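Local coordinates for TRAP dicarboxylate transporter, DctP subunit (Sulfurospirillum deleyianum, PDB 4OVS), which binds succinate and probably hands it over, as the periplasmic solute-binding subunit, to a TRAP-type dicarboxylate transporter, at residues A[92-97]-A[130-135]; A[102-107]-A[122-127]; A[238-243]-A[255-260]. One frame throughout, in Å; residues are numbered along the deposited sequence.

How the contacts relate
The chain enters contact 1 at residues 92-97, in the long loop that follows strand 86-87. The same loop supplies residues 102-107 of contact 2. The chain then turns into helix 123-134, whose first turn closes contact 2 and whose last turn closes contact 1. Contact 2 therefore sits within the span of contact 1. The two meet in the loop, where S92 OG pairs with D105 OD2 in a probable hydrogen bond. Contact 3 comes later, between strand 233-241 and helix 253-289. It touches contact 1 through I239, which packs on F94 and V132. Contacts 2 and 3 do not touch. Together the contacts tie loop, helices and central sheet.

Contact 1: residues A[92-97]-A[130-135]; sequences SKFTSL and DKVSKK
F94 and L97, which meet V132 and K135, sit in a turned loop where S92 O is gripped by two donors of T95. T95 OG1 donates to S92 O at 2.9 Å, and T95 N donates to the same oxygen at 3.2 Å. Both donors come from one face of the S92 carbonyl plane. The hydroxyl is tilted 20° from that plane. The two bonds tie S92 to T95 and fix the rotation of the T95 hydroxyl.

No hydrogen bond crosses to helix 123-134. The buried part is apolar. F94 CE1 lies 3.9 Å from V132 CG1, and F94 CD1 lies 4.2 Å from V132 CG2. Both methyls of the valine thus meet the ring along its CD1-CE1 bond, and CG1 approaches it obliquely. The two side chains cross at about a right angle. V132 CG1 reaches the ring because it stands anti to its own backbone nitrogen (chi1 173°).

Nearer the surface, K135 uses its chain and not its charge. The chain is bent at chi2 and chi3, so CG, CD and CE all pass the carbonyl of L97. The nearest of them, K135 CE, is 3.8 Å from L97 O.

L237 and I239 of strand 233-241 also pack on F94 and V132. K93, beside F94, binds succinate through NZ and forms a salt bridge with D72. The contact joins a ligand-binding loop to a helix on the sheet, in the two-domain fold of periplasmic solute-binding proteins.

Contact 2: residues A[102-107]-A[122-127]; sequences QLFDLP and GEVGQI
L103 and F104 face V124 from a short turn of helical backbone in residues 102-105. The turn lacks the regular helix bonds. D105 N does bond to Q102 O at 3.1 Å, and L106 N to L103 O at 3.3 Å. Across the contact is the first turn of helix 123-134, with G122 at its N-cap position. The backbones stay well apart. The nearest CA pairs, L103 with V124 and F104 with G125, are both 9.8 Å apart, and side chains bridge the distance.

One methyl carries the contact. V124 CG1 lies 3.7 Å from L103 CD2, and these two branches meet tip to tip. The same V124 CG1 lies 4.1 Å from F104 CE1. It comes at the edge of the ring, near the ring plane, so the ring face is not what it touches. F104 and V124 run past each other in opposite directions. Two torsions bring the aliphatic tips together. L103 CG lies opposite its backbone nitrogen (chi1 171°), and V124 CG1 does the same (chi1 168°).

The neighbours continue the apolar core. V119 of helix 113-120 packs on both F104 and V124. F91 meets F104 edge-to-face, and L324 and V328 of helix 317-330 pack on L103. The contact therefore joins the loop to the start of a helix where several helices come together.

No hydrogen bond or ion pair crosses between the segments. The grip is van der Waals contact within a buried core. It rests on the fit of methyl, leucine branch and ring edge, and probably depends little on charge or pH.

Contact 3: residues A[238-243]-A[255-260]; sequences VIMSES and MVLQAM
V238 and M260 meet tip to tip where strand 233-241 of the mixed sheet packs against helix 253-289. This is sheet-to-helix packing in the two-domain fold of periplasmic solute-binding proteins. The methionines here are selenomethionines, a label introduced for the structure work. V238 CG1 lies 3.7 Å from M260 CE and 3.9 Å from M260 SE. The methyl and the selenium thus both rest on one valine branch. M260 CG leaves opposite its backbone nitrogen, and the chain then bends at chi2 (61°) and chi3 (72°), which carries CE to the valine.

A looser touch lies further along the strand, where M240 CE is 4.4 Å from L257 CD2. L257 is exposed, but the end of its side chain comes nearer to the strand than its base. V238 and M240 alternate with I239, which points away from the helix and belongs to the other side of the strand. No hydrogen bond crosses the contact.

The next shell sets both sides in place. M260 N bonds to V256 O at 3.0 Å within the helix. The strand is bonded through its backbone to strand 137-152, by V238 with L140 and D141 and by M240 with V138. F47 of helix 39-54 packs on M260. W245 of helix 242-247 touches M240, V256 and L257, and so packs on both segments. The side chain of V238 is about 6 Å from that of Y236, a succinate-binding residue. S241 occupies the N-cap position of helix 242-247, and its OG forms a hydrogen bond with L79 O and a weak one with F244 N.

Contact 1: residues A[92-97]-A[130-135]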
ATOM      1  N   SER A  92       4.995   4.010   1.073  1.00 22.67           N
ATOM      2  CA  SER A  92       5.007   5.485   0.918  1.00 30.87           C
ATOM      3  C   SER A  92       4.863   6.211   2.250  1.00 28.16           C
ATOM      4  O   SER A  92       5.364   7.317   2.420  1.00 25.91           O
ATOM      5  CB  SER A  92       3.838   5.965   0.034  1.00 25.82           C
ATOM      6  OG  SER A  92       3.945   5.527  -1.315  1.00 26.14           O
ATOM      7  N   LYS A  93       4.150   5.592   3.179  1.00 25.44           N
ATOM      8  CA  LYS A  93       3.826   6.196   4.441  1.00 26.08           C
ATOM      9  C   LYS A  93       5.077   6.313   5.333  1.00 32.31           C
ATOM     10  O   LYS A  93       5.092   7.091   6.262  1.00 28.91           O
ATOM     11  CB  LYS A  93       2.737   5.388   5.143  1.00 31.48           C
ATOM     12  CG  LYS A  93       1.470   5.162   4.333  1.00 32.44           C
ATOM     13  CD  LYS A  93       0.587   6.390   4.214  1.00 30.97           C
ATOM     14  CE  LYS A  93      -0.320   6.325   2.974  1.00 31.35           C
ATOM     15  NZ  LYS A  93      -1.411   5.338   3.050  1.00 23.68           N
ATOM     16  N   PHE A  94       6.124   5.558   5.016  1.00 26.16           N
ATOM     17  CA  PHE A  94       7.387   5.594   5.760  1.00 30.07           C
ATOM     18  C   PHE A  94       8.413   6.580   5.201  1.00 35.02           C
ATOM     19  O   PHE A  94       9.478   6.798   5.792  1.00 32.25           O
ATOM     20  CB  PHE A  94       8.052   4.207   5.737  1.00 24.96           C
ATOM     21  CG  PHE A  94       7.317   3.145   6.542  1.00 28.09           C
ATOM     22  CD1 PHE A  94       7.585   2.962   7.893  1.00 25.40           C
ATOM     23  CD2 PHE A  94       6.376   2.325   5.939  1.00 28.58           C
ATOM     24  CE1 PHE A  94       6.943   1.999   8.624  1.00 26.93           C
ATOM     25  CE2 PHE A  94       5.714   1.342   6.677  1.00 23.16           C
ATOM     26  CZ  PHE A  94       5.991   1.181   8.006  1.00 25.11           C
ATOM     27  N   THR A  95       8.124   7.161   4.050  1.00 36.98           N
ATOM     28  CA  THR A  95       9.183   7.839   3.309  1.00 38.67           C
ATOM     29  C   THR A  95       9.693   9.141   3.935  1.00 37.43           C
ATOM     30  O   THR A  95      10.760   9.599   3.570  1.00 35.73           O
ATOM     31  CB  THR A  95       8.810   8.034   1.815  1.00 36.99           C
ATOM     32  OG1 THR A  95       7.705   8.945   1.673  1.00 33.41           O
ATOM     33  CG2 THR A  95       8.466   6.660   1.173  1.00 32.58           C
ATOM     34  N   SER A  96       8.963   9.722   4.882  1.00 42.88           N
ATOM     35  CA  SER A  96       9.513  10.860   5.602  1.00 42.10           C
ATOM     36  C   SER A  96      10.500  10.429   6.705  1.00 44.69           C
ATOM     37  O   SER A  96      11.450  11.133   6.950  1.00 49.93           O
ATOM     38  CB  SER A  96       8.421  11.764   6.178  1.00 47.68           C
ATOM     39  OG  SER A  96       7.675  11.125   7.202  1.00 53.09           O
ATOM     40  N   LEU A  97      10.265   9.288   7.360  1.00 38.00           N
ATOM     41  CA  LEU A  97      11.160   8.725   8.375  1.00 40.78           C
ATOM     42  C   LEU A  97      12.340   8.023   7.740  1.00 41.67           C
ATOM     43  O   LEU A  97      13.469   8.089   8.241  1.00 40.52           O
ATOM     44  CB  LEU A  97      10.399   7.679   9.208  1.00 43.08           C
ATOM     45  CG  LEU A  97       9.126   8.260   9.805  1.00 44.95           C
ATOM     46  CD1 LEU A  97       8.343   7.225  10.591  1.00 49.88           C
ATOM     47  CD2 LEU A  97       9.455   9.454  10.665  1.00 43.42           C
ATOM     48  N   ASP A 130      15.601  -2.756   8.611  1.00 36.88           N
ATOM     49  CA  ASP A 130      16.555  -2.373   9.644  1.00 36.88           C
ATOM     50  C   ASP A 130      16.527  -0.862   9.867  1.00 35.78           C
ATOM     51  O   ASP A 130      16.675  -0.371  10.990  1.00 30.68           O
ATOM     52  CB  ASP A 130      17.968  -2.857   9.294  1.00 32.82           C
ATOM     53  CG  ASP A 130      18.132  -4.367   9.466  1.00 37.57           C
ATOM     54  OD1 ASP A 130      17.209  -5.056   9.982  1.00 34.59           O
ATOM     55  OD2 ASP A 130      19.221  -4.873   9.105  1.00 45.42           O
ATOM     56  N   LYS A 131      16.315  -0.128   8.791  1.00 35.69           N
ATOM     57  CA  LYS A 131      16.224   1.332   8.865  1.00 39.39           C
ATOM     58  C   LYS A 131      15.001   1.797   9.653  1.00 37.07           C
ATOM     59  O   LYS A 131      15.056   2.763  10.392  1.00 35.60           O
ATOM     60  CB  LYS A 131      16.199   1.923   7.455  1.00 39.12           C
ATOM     61  CG  LYS A 131      17.509   1.688   6.704  1.00 40.68           C
ATOM     62  CD  LYS A 131      17.562   2.425   5.369  1.00 38.46           C
ATOM     63  CE  LYS A 131      18.880   2.205   4.663  1.00 40.06           C
ATOM     64  NZ  LYS A 131      19.866   3.206   5.105  1.00 42.41           N
ATOM     65  N   VAL A 132      13.892   1.106   9.463  1.00 30.05           N
ATOM     66  CA  VAL A 132      12.653   1.420  10.159  1.00 34.21           C
ATOM     67  C   VAL A 132      12.843   1.083  11.627  1.00 29.85           C
ATOM     68  O   VAL A 132      12.425   1.824  12.508  1.00 28.36           O
ATOM     69  CB  VAL A 132      11.493   0.595   9.567  1.00 33.51           C
ATOM     70  CG1 VAL A 132      10.201   0.762  10.384  1.00 35.71           C
ATOM     71  CG2 VAL A 132      11.290   0.996   8.103  1.00 30.06           C
ATOM     72  N   SER A 133      13.490  -0.040  11.884  1.00 38.51           N
ATOM     73  CA  SER A 133      13.784  -0.410  13.250  1.00 45.10           C
ATOM     74  C   SER A 133      14.584   0.677  13.979  1.00 44.37           C
ATOM     75  O   SER A 133      14.387   0.881  15.165  1.00 41.07           O
ATOM     76  CB  SER A 133      14.535  -1.741  13.284  1.00 47.11           C
ATOM     77  OG  SER A 133      13.706  -2.753  12.732  1.00 49.20           O
ATOM     78  N   LYS A 134      15.473   1.375  13.282  1.00 41.74           N
ATOM     79  CA  LYS A 134      16.294   2.389  13.953  1.00 44.55           C
ATOM     80  C   LYS A 134      15.519   3.658  14.292  1.00 44.04           C
ATOM     81  O   LYS A 134      15.908   4.375  15.198  1.00 39.67           O
ATOM     82  CB  LYS A 134      17.510   2.787  13.114  1.00 44.35           C
ATOM     83  CG  LYS A 134      18.519   1.693  12.907  1.00 46.95           C
ATOM     84  CD  LYS A 134      19.717   2.227  12.147  1.00 53.74           C
ATOM     85  CE  LYS A 134      19.296   2.965  10.874  1.00 57.71           C
ATOM     86  NZ  LYS A 134      20.411   3.124   9.875  1.00 61.07           N
ATOM     87  N   LYS A 135      14.447   3.947  13.548  1.00 36.48           N
ATOM     88  CA  LYS A 135      13.646   5.137  13.805  1.00 38.79           C
ATOM     89  C   LYS A 135      12.563   4.885  14.858  1.00 39.47           C
ATOM     90  O   LYS A 135      11.607   5.640  14.952  1.00 46.40           O
ATOM     91  CB  LYS A 135      12.965   5.610  12.522  1.00 42.89           C
ATOM     92  CG  LYS A 135      13.891   5.781  11.334  1.00 48.15           C
ATOM     93  CD  LYS A 135      14.956   6.821  11.572  1.00 48.62           C
ATOM     94  CE  LYS A 135      14.334   8.151  11.921  1.00 49.13           C
ATOM     95  NZ  LYS A 135      15.362   9.209  12.023  1.00 54.35           N
TER

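Contact 2: residues A[102-107]-A[122-127]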
ATOM      1  N   GLN A 102      11.389   4.878  -0.473  1.00 39.93           N
ATOM      2  CA  GLN A 102      10.858   5.310  -1.772  1.00 37.61           C
ATOM      3  C   GLN A 102      11.304   4.403  -2.904  1.00 37.17           C
ATOM      4  O   GLN A 102      10.752   4.452  -4.009  1.00 37.19           O
ATOM      5  CB  GLN A 102      11.250   6.749  -2.079  1.00 37.07           C
ATOM      6  CG  GLN A 102      10.529   7.723  -1.243  1.00 35.26           C
ATOM      7  CD  GLN A 102      10.948   9.131  -1.549  1.00 45.02           C
ATOM      8  OE1 GLN A 102      10.198   9.897  -2.162  1.00 42.94           O
ATOM      9  NE2 GLN A 102      12.157   9.492  -1.120  1.00 48.35           N
ATOM     10  N   LEU A 103      12.317   3.586  -2.654  1.00 31.44           N
ATOM     11  CA  LEU A 103      12.733   2.587  -3.626  1.00 32.43           C
ATOM     12  C   LEU A 103      11.536   1.772  -4.182  1.00 27.51           C
ATOM     13  O   LEU A 103      11.410   1.593  -5.368  1.00 25.84           O
ATOM     14  CB  LEU A 103      13.740   1.645  -2.983  1.00 36.99           C
ATOM     15  CG  LEU A 103      14.166   0.385  -3.720  1.00 36.34           C
ATOM     16  CD1 LEU A 103      15.021   0.681  -4.940  1.00 36.36           C
ATOM     17  CD2 LEU A 103      14.929  -0.432  -2.723  1.00 41.18           C
ATOM     18  N   PHE A 104      10.668   1.309  -3.308  1.00 32.93           N
ATOM     19  CA  PHE A 104       9.569   0.431  -3.683  1.00 29.28           C
ATOM     20  C   PHE A 104       8.390   1.177  -4.393  1.00 32.16           C
ATOM     21  O   PHE A 104       7.489   0.552  -4.944  1.00 29.77           O
ATOM     22  CB  PHE A 104       9.033  -0.254  -2.431  1.00 33.73           C
ATOM     23  CG  PHE A 104      10.039  -1.102  -1.694  1.00 33.07           C
ATOM     24  CD1 PHE A 104      11.162  -1.608  -2.327  1.00 36.05           C
ATOM     25  CD2 PHE A 104       9.835  -1.425  -0.356  1.00 33.90           C
ATOM     26  CE1 PHE A 104      12.069  -2.412  -1.652  1.00 31.32           C
ATOM     27  CE2 PHE A 104      10.758  -2.234   0.337  1.00 32.20           C
ATOM     28  CZ  PHE A 104      11.857  -2.729  -0.314  1.00 34.34           C
ATOM     29  N   ASP A 105       8.414   2.505  -4.378  1.00 32.13           N
ATOM     30  CA  ASP A 105       7.452   3.337  -5.106  1.00 28.77           C
ATOM     31  C   ASP A 105       7.878   3.667  -6.533  1.00 31.56           C
ATOM     32  O   ASP A 105       7.087   4.173  -7.310  1.00 28.73           O
ATOM     33  CB  ASP A 105       7.289   4.689  -4.417  1.00 29.58           C
ATOM     34  CG  ASP A 105       6.331   4.655  -3.288  1.00 33.24           C
ATOM     35  OD1 ASP A 105       5.644   3.621  -3.108  1.00 32.39           O
ATOM     36  OD2 ASP A 105       6.272   5.680  -2.575  1.00 34.58           O
ATOM     37  N   LEU A 106       9.139   3.438  -6.878  1.00 28.76           N
ATOM     38  CA  LEU A 106       9.610   3.847  -8.202  1.00 28.56           C
ATOM     39  C   LEU A 106       8.794   3.178  -9.292  1.00 31.91           C
ATOM     40  O   LEU A 106       8.485   2.001  -9.209  1.00 25.59           O
ATOM     41  CB  LEU A 106      11.073   3.502  -8.378  1.00 31.75           C
ATOM     42  CG  LEU A 106      12.047   4.321  -7.542  1.00 28.70           C
ATOM     43  CD1 LEU A 106      13.429   3.637  -7.542  1.00 36.62           C
ATOM     44  CD2 LEU A 106      12.116   5.770  -8.074  1.00 31.19           C
ATOM     45  N   PRO A 107       8.414   3.936 -10.312  1.00 34.95           N
ATOM     46  CA  PRO A 107       7.555   3.342 -11.343  1.00 37.06           C
ATOM     47  C   PRO A 107       8.244   2.235 -12.144  1.00 37.69           C
ATOM     48  O   PRO A 107       9.345   2.405 -12.621  1.00 34.11           O
ATOM     49  CB  PRO A 107       7.173   4.532 -12.220  1.00 35.02           C
ATOM     50  CG  PRO A 107       8.101   5.639 -11.852  1.00 39.64           C
ATOM     51  CD  PRO A 107       8.522   5.391 -10.434  1.00 39.08           C
ATOM     52  N   GLY A 122      14.435 -10.866   0.903  1.00 32.79           N
ATOM     53  CA  GLY A 122      15.850 -11.035   0.666  1.00 38.99           C
ATOM     54  C   GLY A 122      16.620  -9.856   1.226  1.00 37.75           C
ATOM     55  O   GLY A 122      16.146  -9.151   2.124  1.00 35.22           O
ATOM     56  N   GLU A 123      17.801  -9.622   0.677  1.00 41.44           N
ATOM     57  CA  GLU A 123      18.750  -8.650   1.231  1.00 42.77           C
ATOM     58  C   GLU A 123      18.211  -7.207   1.328  1.00 36.37           C
ATOM     59  O   GLU A 123      18.354  -6.554   2.360  1.00 33.03           O
ATOM     60  CB  GLU A 123      20.011  -8.674   0.377  1.00 48.41           C
ATOM     61  CG  GLU A 123      21.080  -7.675   0.776  1.00 56.45           C
ATOM     62  CD  GLU A 123      22.295  -7.704  -0.161  1.00 58.53           C
ATOM     63  OE1 GLU A 123      22.288  -8.492  -1.138  1.00 58.47           O
ATOM     64  OE2 GLU A 123      23.253  -6.939   0.089  1.00 58.11           O
ATOM     65  N   VAL A 124      17.605  -6.710   0.253  1.00 37.37           N
ATOM     66  CA  VAL A 124      17.096  -5.333   0.230  1.00 35.78           C
ATOM     67  C   VAL A 124      15.943  -5.164   1.202  1.00 37.13           C
ATOM     68  O   VAL A 124      15.913  -4.211   1.987  1.00 37.06           O
ATOM     69  CB  VAL A 124      16.683  -4.919  -1.183  1.00 37.20           C
ATOM     70  CG1 VAL A 124      15.909  -3.639  -1.169  1.00 41.12           C
ATOM     71  CG2 VAL A 124      17.913  -4.776  -2.058  1.00 40.69           C
ATOM     72  N   GLY A 125      14.992  -6.089   1.161  1.00 32.05           N
ATOM     73  CA  GLY A 125      13.937  -6.083   2.151  1.00 31.15           C
ATOM     74  C   GLY A 125      14.489  -5.906   3.555  1.00 33.01           C
ATOM     75  O   GLY A 125      13.953  -5.136   4.341  1.00 28.78           O
ATOM     76  N   GLN A 126      15.567  -6.619   3.886  1.00 28.93           N
ATOM     77  CA  GLN A 126      16.084  -6.579   5.263  1.00 31.64           C
ATOM     78  C   GLN A 126      16.751  -5.247   5.575  1.00 27.07           C
ATOM     79  O   GLN A 126      16.618  -4.729   6.677  1.00 29.13           O
ATOM     80  CB  GLN A 126      17.063  -7.721   5.520  1.00 32.09           C
ATOM     81  CG  GLN A 126      17.506  -7.816   6.968  1.00 31.71           C
ATOM     82  CD  GLN A 126      16.365  -8.180   7.892  1.00 31.60           C
ATOM     83  OE1 GLN A 126      15.711  -9.211   7.726  1.00 35.41           O
ATOM     84  NE2 GLN A 126      16.087  -7.308   8.848  1.00 36.22           N
ATOM     85  N   ILE A 127      17.448  -4.685   4.594  1.00 27.91           N
ATOM     86  CA  ILE A 127      18.091  -3.390   4.770  1.00 28.99           C
ATOM     87  C   ILE A 127      17.055  -2.333   5.121  1.00 33.55           C
ATOM     88  O   ILE A 127      17.282  -1.515   6.005  1.00 31.39           O
ATOM     89  CB  ILE A 127      18.827  -2.967   3.517  1.00 30.67           C
ATOM     90  CG1 ILE A 127      20.199  -3.634   3.460  1.00 38.19           C
ATOM     91  CG2 ILE A 127      19.004  -1.447   3.492  1.00 36.22           C
ATOM     92  CD1 ILE A 127      20.791  -3.697   2.043  1.00 39.08           C
TER

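Contact 3: residues A[238-243]-A[255-260]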
ATOM      1  N   VAL A 238       4.434  -4.393   8.218  1.00 22.07           N
ATOM      2  CA  VAL A 238       3.772  -4.464   9.527  1.00 20.86           C
ATOM      3  C   VAL A 238       4.749  -3.931  10.550  1.00 26.48           C
ATOM      4  O   VAL A 238       5.928  -4.349  10.586  1.00 23.02           O
ATOM      5  CB  VAL A 238       3.368  -5.916   9.861  1.00 23.95           C
ATOM      6  CG1 VAL A 238       2.702  -6.042  11.233  1.00 24.15           C
ATOM      7  CG2 VAL A 238       2.448  -6.465   8.799  1.00 25.53           C
ATOM      8  N   ILE A 239       4.269  -2.980  11.349  1.00 22.27           N
ATOM      9  CA  ILE A 239       5.032  -2.442  12.457  1.00 25.25           C
ATOM     10  C   ILE A 239       4.296  -2.429  13.781  1.00 25.85           C
ATOM     11  O   ILE A 239       3.069  -2.385  13.829  1.00 23.11           O
ATOM     12  CB  ILE A 239       5.502  -1.017  12.227  1.00 24.22           C
ATOM     13  CG1 ILE A 239       4.306  -0.133  11.863  1.00 23.77           C
ATOM     14  CG2 ILE A 239       6.583  -0.984  11.149  1.00 22.20           C
ATOM     15  CD1 ILE A 239       4.656   1.306  11.908  1.00 27.35           C
HETATM   16  N   MSE A 240       5.070  -2.439  14.860  1.00 23.02           N
HETATM   17  CA  MSE A 240       4.502  -2.365  16.189  1.00 23.72           C
HETATM   18  C   MSE A 240       5.074  -1.191  16.966  1.00 31.14           C
HETATM   19  O   MSE A 240       6.147  -0.677  16.655  1.00 30.34           O
HETATM   20  CB  MSE A 240       4.718  -3.658  16.971  1.00 24.26           C
HETATM   21  CG  MSE A 240       4.279  -4.911  16.325  1.00 31.19           C
HETATM   22 SE   MSE A 240       4.065  -6.405  17.612  1.00 42.23          SE
HETATM   23  CE  MSE A 240       5.967  -6.837  17.939  1.00 29.32           C
ATOM     24  N   SER A 241       4.318  -0.742  17.955  1.00 23.53           N
ATOM     25  CA  SER A 241       4.777   0.313  18.853  1.00 24.77           C
ATOM     26  C   SER A 241       5.889  -0.250  19.736  1.00 29.03           C
ATOM     27  O   SER A 241       5.718  -1.256  20.435  1.00 26.99           O
ATOM     28  CB  SER A 241       3.636   0.828  19.728  1.00 27.35           C
ATOM     29  OG  SER A 241       4.138   1.639  20.775  1.00 29.16           O
ATOM     30  N   GLU A 242       7.041   0.389  19.679  1.00 30.38           N
ATOM     31  CA  GLU A 242       8.176  -0.014  20.502  1.00 37.81           C
ATOM     32  C   GLU A 242       7.905   0.020  22.029  1.00 37.82           C
ATOM     33  O   GLU A 242       8.384  -0.856  22.772  1.00 40.14           O
ATOM     34  CB  GLU A 242       9.348   0.899  20.151  1.00 41.47           C
ATOM     35  CG  GLU A 242      10.651   0.531  20.730  1.00 45.21           C
ATOM     36  CD  GLU A 242      11.738   1.413  20.165  1.00 52.75           C
ATOM     37  OE1 GLU A 242      12.384   0.993  19.171  1.00 53.23           O
ATOM     38  OE2 GLU A 242      11.916   2.537  20.699  1.00 55.82           O
ATOM     39  N   SER A 243       7.157   1.010  22.515  1.00 31.25           N
ATOM     40  CA  SER A 243       6.935   1.095  23.955  1.00 30.72           C
ATOM     41  C   SER A 243       5.837   0.120  24.386  1.00 32.57           C
ATOM     42  O   SER A 243       5.926  -0.494  25.452  1.00 29.84           O
ATOM     43  CB  SER A 243       6.645   2.536  24.379  1.00 38.20           C
ATOM     44  OG  SER A 243       5.565   3.066  23.660  1.00 44.55           O
HETATM   45  N   MSE A 255       3.440 -16.032  21.312  1.00 35.06           N
HETATM   46  CA  MSE A 255       2.145 -16.240  20.632  1.00 32.26           C
HETATM   47  C   MSE A 255       1.751 -15.099  19.724  1.00 30.31           C
HETATM   48  O   MSE A 255       1.114 -15.310  18.700  1.00 29.65           O
HETATM   49  CB  MSE A 255       1.027 -16.434  21.624  1.00 41.16           C
HETATM   50  CG  MSE A 255       1.179 -17.666  22.434  1.00 44.82           C
HETATM   51 SE   MSE A 255       2.088 -17.358  24.101  1.00 51.96          SE
HETATM   52  CE  MSE A 255       1.058 -18.586  25.286  1.00 47.26           C
ATOM     53  N   VAL A 256       2.112 -13.888  20.085  1.00 22.72           N
ATOM     54  CA  VAL A 256       1.806 -12.752  19.226  1.00 21.85           C
ATOM     55  C   VAL A 256       2.599 -12.902  17.947  1.00 23.87           C
ATOM     56  O   VAL A 256       2.094 -12.695  16.844  1.00 24.94           O
ATOM     57  CB  VAL A 256       2.079 -11.435  19.923  1.00 22.68           C
ATOM     58  CG1 VAL A 256       2.119 -10.291  18.958  1.00 26.06           C
ATOM     59  CG2 VAL A 256       0.995 -11.176  20.917  1.00 26.44           C
ATOM     60  N   LEU A 257       3.843 -13.314  18.093  1.00 22.55           N
ATOM     61  CA  LEU A 257       4.750 -13.411  16.971  1.00 25.04           C
ATOM     62  C   LEU A 257       4.377 -14.582  16.070  1.00 27.82           C
ATOM     63  O   LEU A 257       4.547 -14.501  14.866  1.00 22.03           O
ATOM     64  CB  LEU A 257       6.207 -13.586  17.466  1.00 30.66           C
ATOM     65  CG  LEU A 257       6.826 -12.357  18.150  1.00 28.08           C
ATOM     66  CD1 LEU A 257       8.240 -12.703  18.551  1.00 33.13           C
ATOM     67  CD2 LEU A 257       6.843 -11.113  17.282  1.00 29.74           C
ATOM     68  N   GLN A 258       3.883 -15.665  16.648  1.00 22.70           N
ATOM     69  CA  GLN A 258       3.482 -16.786  15.840  1.00 22.63           C
ATOM     70  C   GLN A 258       2.199 -16.368  15.057  1.00 23.13           C
ATOM     71  O   GLN A 258       2.096 -16.525  13.835  1.00 24.56           O
ATOM     72  CB  GLN A 258       3.259 -18.033  16.709  1.00 23.41           C
ATOM     73  CG  GLN A 258       2.866 -19.228  15.865  1.00 25.99           C
ATOM     74  CD  GLN A 258       2.436 -20.443  16.658  1.00 33.89           C
ATOM     75  OE1 GLN A 258       3.004 -20.780  17.704  1.00 35.62           O
ATOM     76  NE2 GLN A 258       1.440 -21.135  16.135  1.00 38.43           N
ATOM     77  N   ALA A 259       1.255 -15.772  15.772  1.00 21.90           N
ATOM     78  CA  ALA A 259       0.042 -15.235  15.164  1.00 20.05           C
ATOM     79  C   ALA A 259       0.368 -14.383  13.950  1.00 20.76           C
ATOM     80  O   ALA A 259      -0.215 -14.573  12.870  1.00 19.60           O
ATOM     81  CB  ALA A 259      -0.692 -14.469  16.146  1.00 19.99           C
HETATM   82  N   MSE A 260       1.317 -13.482  14.077  1.00 19.67           N
HETATM   83  CA  MSE A 260       1.657 -12.623  12.949  1.00 19.24           C
HETATM   84  C   MSE A 260       2.293 -13.351  11.767  1.00 23.18           C
HETATM   85  O   MSE A 260       1.985 -13.030  10.599  1.00 18.92           O
HETATM   86  CB  MSE A 260       2.561 -11.480  13.358  1.00 21.01           C
HETATM   87  CG  MSE A 260       2.740 -10.433  12.229  1.00 20.19           C
HETATM   88 SE   MSE A 260       1.053  -9.574  11.683  1.00 37.78          SE
HETATM   89  CE  MSE A 260       0.776  -8.457  13.241  1.00 26.63           C
TER